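Local atomic coordinates of alanine dehydrogenase/pyridine nucleotide transhydrogenase (Mycobacterium smegmatis str. MC2 155, PDB entry 3P2Y), a protein that probably forms the alpha 1 subunit of a transhydrogenase that couples hydride transfer between NADH and NADP to proton pumping across the membrane. Residues A289-G303 with H320-P332. Sequence-based numbering, arbitrary orientation.
Sequences ATGMQPGSVVVDLAG and HHGVTITSPLNLP
V297-D300 and V323-T326 run side by side as parallel strands, their axes 4.7 Å apart and 11° from parallel, joined by backbone hydrogen bonds from T324 N to S296 O, V298 N to T324 O, T326 N to V298 O and D300 N to T326 O. Before the strands, G295 N reaches G322 O at 2.7 Å, linking the type II turn Q293-S296 to the type I' turn H320-V323. On one sheet face V298 lies alongside I325, whose CD1, in the modelled conformer, touches V298 CG2 at 3.7 Å. V323 CG2 lies 3.3 Å from A289 O and 3.9 Å from M292 CB. On the other face, V297 flanks T324 and V299 flanks T326, here methyl to methyl, CG2 to CG2 at 3.9 Å. T326 OG1 is hydrogen-bonded to T317 OG1, and helix 148-167 packs over T326 and P328. Past the strands, L301 CD2 meets L331 CD1 at 3.5 Å, the two side chains at about a right angle, and also touches the P328 ring. D300 closes an Asx turn through OD1 to A302 N, while OD2 is hydrogen-bonded to T312 OG1. One water accepts from G303 N and S327 OG and donates to D300 O and P328 O, tying the two segments together beyond the strands. The pairing extends the Rossmann-type sheet beyond strand 268-271: straight backbone hydrogen bonds fix the register, valine and isoleucine side chains pack on the V298 face and valines against threonine carbons on the V297 face, and water links the segments just past the strands.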
loop_
_atom_site.group_PDB
_atom_site.type_symbol
_atom_site.label_atom_id
_atom_site.label_comp_id
_atom_site.label_asym_id
_atom_site.label_seq_id
_atom_site.Cartn_x
_atom_site.Cartn_y
_atom_site.Cartn_z
ATOM N N ALA A 289 -13.817 0.074 18.142
ATOM C CA ALA A 289 -13.671 0.496 16.745
ATOM C C ALA A 289 -14.410 1.802 16.503
ATOM O O ALA A 289 -13.875 2.715 15.889
ATOM C CB ALA A 289 -14.174 -0.581 15.785
ATOM N N THR A 290 -15.634 1.885 17.019
ATOM C CA THR A 290 -16.496 3.055 16.856
ATOM C C THR A 290 -15.920 4.307 17.508
ATOM O O THR A 290 -16.163 5.433 17.035
ATOM C CB THR A 290 -17.906 2.746 17.462
ATOM O OG1 THR A 290 -18.446 1.625 16.773
ATOM C CG2 THR A 290 -18.854 3.909 17.326
ATOM N N GLY A 291 -15.165 4.100 18.584
ATOM C CA GLY A 291 -14.530 5.188 19.338
ATOM C C GLY A 291 -13.264 5.744 18.690
ATOM O O GLY A 291 -12.745 6.772 19.133
ATOM N N MET A 292 -12.749 5.065 17.657
ATOM C CA MET A 292 -11.583 5.568 16.916
ATOM C C MET A 292 -11.962 6.801 16.073
ATOM O O MET A 292 -13.138 7.011 15.725
ATOM C CB MET A 292 -10.985 4.464 16.027
ATOM C CG MET A 292 -10.432 3.279 16.839
ATOM S SD MET A 292 -10.052 1.799 15.852
ATOM C CE MET A 292 -8.718 2.397 14.803
ATOM N N GLN A 293 -10.979 7.640 15.790
ATOM C CA GLN A 293 -11.230 8.855 15.017
ATOM C C GLN A 293 -11.595 8.495 13.585
ATOM O O GLN A 293 -11.112 7.497 13.055
ATOM C CB GLN A 293 -10.001 9.774 15.033
ATOM C CG GLN A 293 -9.786 10.487 16.381
ATOM C CD GLN A 293 -10.959 11.394 16.775
ATOM O OE1 GLN A 293 -11.371 12.275 16.010
ATOM N NE2 GLN A 293 -11.503 11.176 17.968
ATOM N N PRO A 294 -12.432 9.325 12.936
ATOM C CA PRO A 294 -12.729 9.101 11.521
ATOM C C PRO A 294 -11.447 8.941 10.703
ATOM O O PRO A 294 -10.474 9.648 10.970
ATOM C CB PRO A 294 -13.443 10.401 11.103
ATOM C CG PRO A 294 -14.145 10.842 12.365
ATOM C CD PRO A 294 -13.147 10.501 13.483
ATOM N N GLY A 295 -11.472 8.039 9.720
ATOM C CA GLY A 295 -10.317 7.806 8.837
ATOM C C GLY A 295 -9.263 6.867 9.409
ATOM O O GLY A 295 -8.292 6.495 8.702
ATOM N N SER A 296 -9.451 6.465 10.665
ATOM C CA SER A 296 -8.599 5.426 11.277
ATOM C C SER A 296 -8.888 4.084 10.617
ATOM O O SER A 296 -9.923 3.925 9.950
ATOM C CB SER A 296 -8.832 5.349 12.789
ATOM O OG SER A 296 -8.589 6.617 13.400
ATOM N N VAL A 297 -7.962 3.137 10.718
ATOM C CA VAL A 297 -8.145 1.842 10.047
ATOM C C VAL A 297 -7.845 0.713 11.026
ATOM O O VAL A 297 -6.863 0.782 11.769
ATOM C CB VAL A 297 -7.148 1.676 8.843
ATOM C CG1 VAL A 297 -7.349 0.333 8.124
ATOM C CG2 VAL A 297 -7.300 2.824 7.806
ATOM N N VAL A 298 -8.677 -0.331 10.996
ATOM C CA VAL A 298 -8.407 -1.575 11.692
ATOM C C VAL A 298 -8.101 -2.616 10.626
ATOM O O VAL A 298 -8.943 -2.875 9.745
ATOM C CB VAL A 298 -9.649 -2.073 12.516
ATOM C CG1 VAL A 298 -9.394 -3.488 13.153
ATOM C CG2 VAL A 298 -10.020 -1.050 13.610
ATOM N N VAL A 299 -6.911 -3.210 10.706
ATOM C CA VAL A 299 -6.517 -4.277 9.759
ATOM C C VAL A 299 -6.545 -5.575 10.577
ATOM O O VAL A 299 -5.697 -5.813 11.442
ATOM C CB VAL A 299 -5.112 -4.058 9.178
ATOM C CG1 VAL A 299 -4.806 -5.162 8.100
ATOM C CG2 VAL A 299 -4.969 -2.628 8.558
ATOM N N ASP A 300 -7.567 -6.390 10.330
ATOM C CA ASP A 300 -7.816 -7.619 11.091
ATOM C C ASP A 300 -7.314 -8.786 10.256
ATOM O O ASP A 300 -7.848 -9.063 9.167
ATOM C CB ASP A 300 -9.343 -7.693 11.347
ATOM C CG ASP A 300 -9.772 -8.858 12.238
ATOM O OD1 ASP A 300 -9.005 -9.816 12.474
ATOM O OD2 ASP A 300 -10.961 -8.829 12.647
ATOM N N LEU A 301 -6.257 -9.456 10.723
ATOM C CA LEU A 301 -5.679 -10.568 9.967
ATOM C C LEU A 301 -6.336 -11.906 10.261
ATOM O O LEU A 301 -5.977 -12.912 9.657
ATOM C CB LEU A 301 -4.175 -10.723 10.226
ATOM C CG LEU A 301 -3.295 -9.491 9.931
ATOM C CD1 LEU A 301 -1.811 -9.896 9.931
ATOM C CD2 LEU A 301 -3.694 -8.879 8.606
ATOM N N ALA A 302 -7.301 -11.911 11.169
ATOM C CA ALA A 302 -7.880 -13.175 11.668
ATOM C C ALA A 302 -9.257 -13.523 11.053
ATOM O O ALA A 302 -10.014 -14.330 11.620
ATOM C CB ALA A 302 -7.958 -13.137 13.208
ATOM N N GLY A 303 -9.563 -12.938 9.886
ATOM C CA GLY A 303 -10.894 -13.054 9.273
ATOM C C GLY A 303 -11.322 -14.487 8.993
ATOM O O GLY A 303 -12.494 -14.820 9.141
ATOM N N HIS A 320 -17.324 1.783 9.174
ATOM C CA HIS A 320 -18.282 1.809 10.267
ATOM C C HIS A 320 -18.061 3.087 11.082
ATOM O O HIS A 320 -17.018 3.255 11.705
ATOM C CB HIS A 320 -18.130 0.535 11.110
ATOM C CG HIS A 320 -19.156 0.394 12.187
ATOM N ND1 HIS A 320 -20.385 -0.199 11.971
ATOM C CD2 HIS A 320 -19.137 0.767 13.487
ATOM C CE1 HIS A 320 -21.082 -0.176 13.095
ATOM N NE2 HIS A 320 -20.350 0.406 14.029
ATOM N N HIS A 321 -19.047 3.996 11.065
ATOM C CA HIS A 321 -18.929 5.286 11.750
ATOM C C HIS A 321 -17.594 5.975 11.417
ATOM O O HIS A 321 -16.873 6.471 12.289
ATOM C CB HIS A 321 -19.158 5.111 13.255
ATOM C CG HIS A 321 -20.567 4.731 13.594
ATOM N ND1 HIS A 321 -20.976 3.421 13.734
ATOM C CD2 HIS A 321 -21.675 5.488 13.777
ATOM C CE1 HIS A 321 -22.269 3.388 14.001
ATOM N NE2 HIS A 321 -22.715 4.630 14.042
ATOM N N GLY A 322 -17.282 6.013 10.118
ATOM C CA GLY A 322 -16.061 6.690 9.622
ATOM C C GLY A 322 -14.768 5.934 9.852
ATOM O O GLY A 322 -13.691 6.438 9.513
ATOM N N VAL A 323 -14.863 4.720 10.390
ATOM C CA VAL A 323 -13.649 3.900 10.681
ATOM C C VAL A 323 -13.574 2.739 9.703
ATOM O O VAL A 323 -14.549 1.983 9.526
ATOM C CB VAL A 323 -13.641 3.386 12.154
ATOM C CG1 VAL A 323 -12.415 2.503 12.425
ATOM C CG2 VAL A 323 -13.660 4.564 13.148
ATOM N N THR A 324 -12.420 2.581 9.047
ATOM C CA THR A 324 -12.305 1.559 7.996
ATOM C C THR A 324 -11.899 0.246 8.671
ATOM O O THR A 324 -10.952 0.216 9.454
ATOM C CB THR A 324 -11.254 1.963 6.932
ATOM O OG1 THR A 324 -11.653 3.184 6.292
ATOM C CG2 THR A 324 -11.056 0.859 5.853
ATOM N N ILE A 325 -12.638 -0.832 8.406
ATOM C CA ILE A 325 -12.323 -2.153 8.949
ATOM C C ILE A 325 -12.033 -3.085 7.781
ATOM O O ILE A 325 -12.924 -3.332 6.959
ATOM C CB ILE A 325 -13.514 -2.707 9.762
ATOM C CG1 ILE A 325 -14.117 -1.587 10.634
ATOM C CG2 ILE A 325 -13.080 -3.925 10.583
ATOM C CD1 ILE A 325 -13.196 -1.149 11.766
ATOM N N THR A 326 -10.806 -3.607 7.692
ATOM C CA THR A 326 -10.449 -4.424 6.527
ATOM C C THR A 326 -9.984 -5.800 6.967
ATOM O O THR A 326 -9.340 -5.919 8.010
ATOM C CB THR A 326 -9.409 -3.721 5.635
ATOM O OG1 THR A 326 -9.220 -4.467 4.419
ATOM C CG2 THR A 326 -8.032 -3.541 6.386
ATOM N N SER A 327 -10.308 -6.823 6.176
ATOM C CA SER A 327 -10.025 -8.197 6.577
ATOM C C SER A 327 -9.411 -8.993 5.428
ATOM O O SER A 327 -10.087 -9.845 4.795
ATOM C CB SER A 327 -11.320 -8.872 7.116
ATOM O OG SER A 327 -11.096 -10.236 7.421
ATOM N N PRO A 328 -8.119 -8.767 5.157
ATOM C CA PRO A 328 -7.456 -9.547 4.101
ATOM C C PRO A 328 -7.313 -10.991 4.495
ATOM O O PRO A 328 -6.968 -11.272 5.639
ATOM C CB PRO A 328 -6.057 -8.925 4.006
ATOM C CG PRO A 328 -5.830 -8.267 5.355
ATOM C CD PRO A 328 -7.224 -7.782 5.801
ATOM N N LEU A 329 -7.554 -11.894 3.548
ATOM C CA LEU A 329 -7.499 -13.329 3.872
ATOM C C LEU A 329 -6.240 -14.048 3.399
ATOM O O LEU A 329 -5.947 -15.163 3.879
ATOM C CB LEU A 329 -8.732 -14.061 3.348
ATOM C CG LEU A 329 -10.023 -13.550 3.990
ATOM C CD1 LEU A 329 -11.203 -14.190 3.256
ATOM C CD2 LEU A 329 -10.102 -13.831 5.548
ATOM N N ASN A 330 -5.492 -13.438 2.483
ATOM C CA ASN A 330 -4.273 -14.121 2.033
ATOM C C ASN A 330 -3.209 -13.111 1.700
ATOM O O ASN A 330 -2.925 -12.848 0.525
ATOM C CB ASN A 330 -4.597 -15.054 0.844
ATOM C CG ASN A 330 -3.438 -16.005 0.488
ATOM O OD1 ASN A 330 -2.323 -15.910 1.045
ATOM N ND2 ASN A 330 -3.701 -16.922 -0.469
ATOM N N LEU A 331 -2.658 -12.470 2.738
ATOM C CA LEU A 331 -1.622 -11.471 2.474
ATOM C C LEU A 331 -0.326 -12.031 1.825
ATOM O O LEU A 331 0.279 -11.341 0.999
ATOM C CB LEU A 331 -1.315 -10.649 3.732
ATOM C CG LEU A 331 -2.460 -9.690 4.089
ATOM C CD1 LEU A 331 -2.115 -9.025 5.442
ATOM C CD2 LEU A 331 -2.658 -8.581 3.019
ATOM N N PRO A 332 0.092 -13.277 2.170
ATOM C CA PRO A 332 1.253 -13.860 1.488
ATOM C C PRO A 332 1.118 -13.889 -0.037
ATOM O O PRO A 332 2.099 -13.604 -0.751
ATOM C CB PRO A 332 1.307 -15.296 2.075
ATOM C CG PRO A 332 0.883 -15.054 3.513
ATOM C CD PRO A 332 -0.369 -14.150 3.269
HETATM O O HOH W 1 -15.219 7.944 13.931
HETATM O O HOH W 2 -9.576 5.124 6.334
HETATM O O HOH W 3 -8.550 -11.159 7.880
HETATM O O HOH W 4 -4.852 -12.468 6.893
#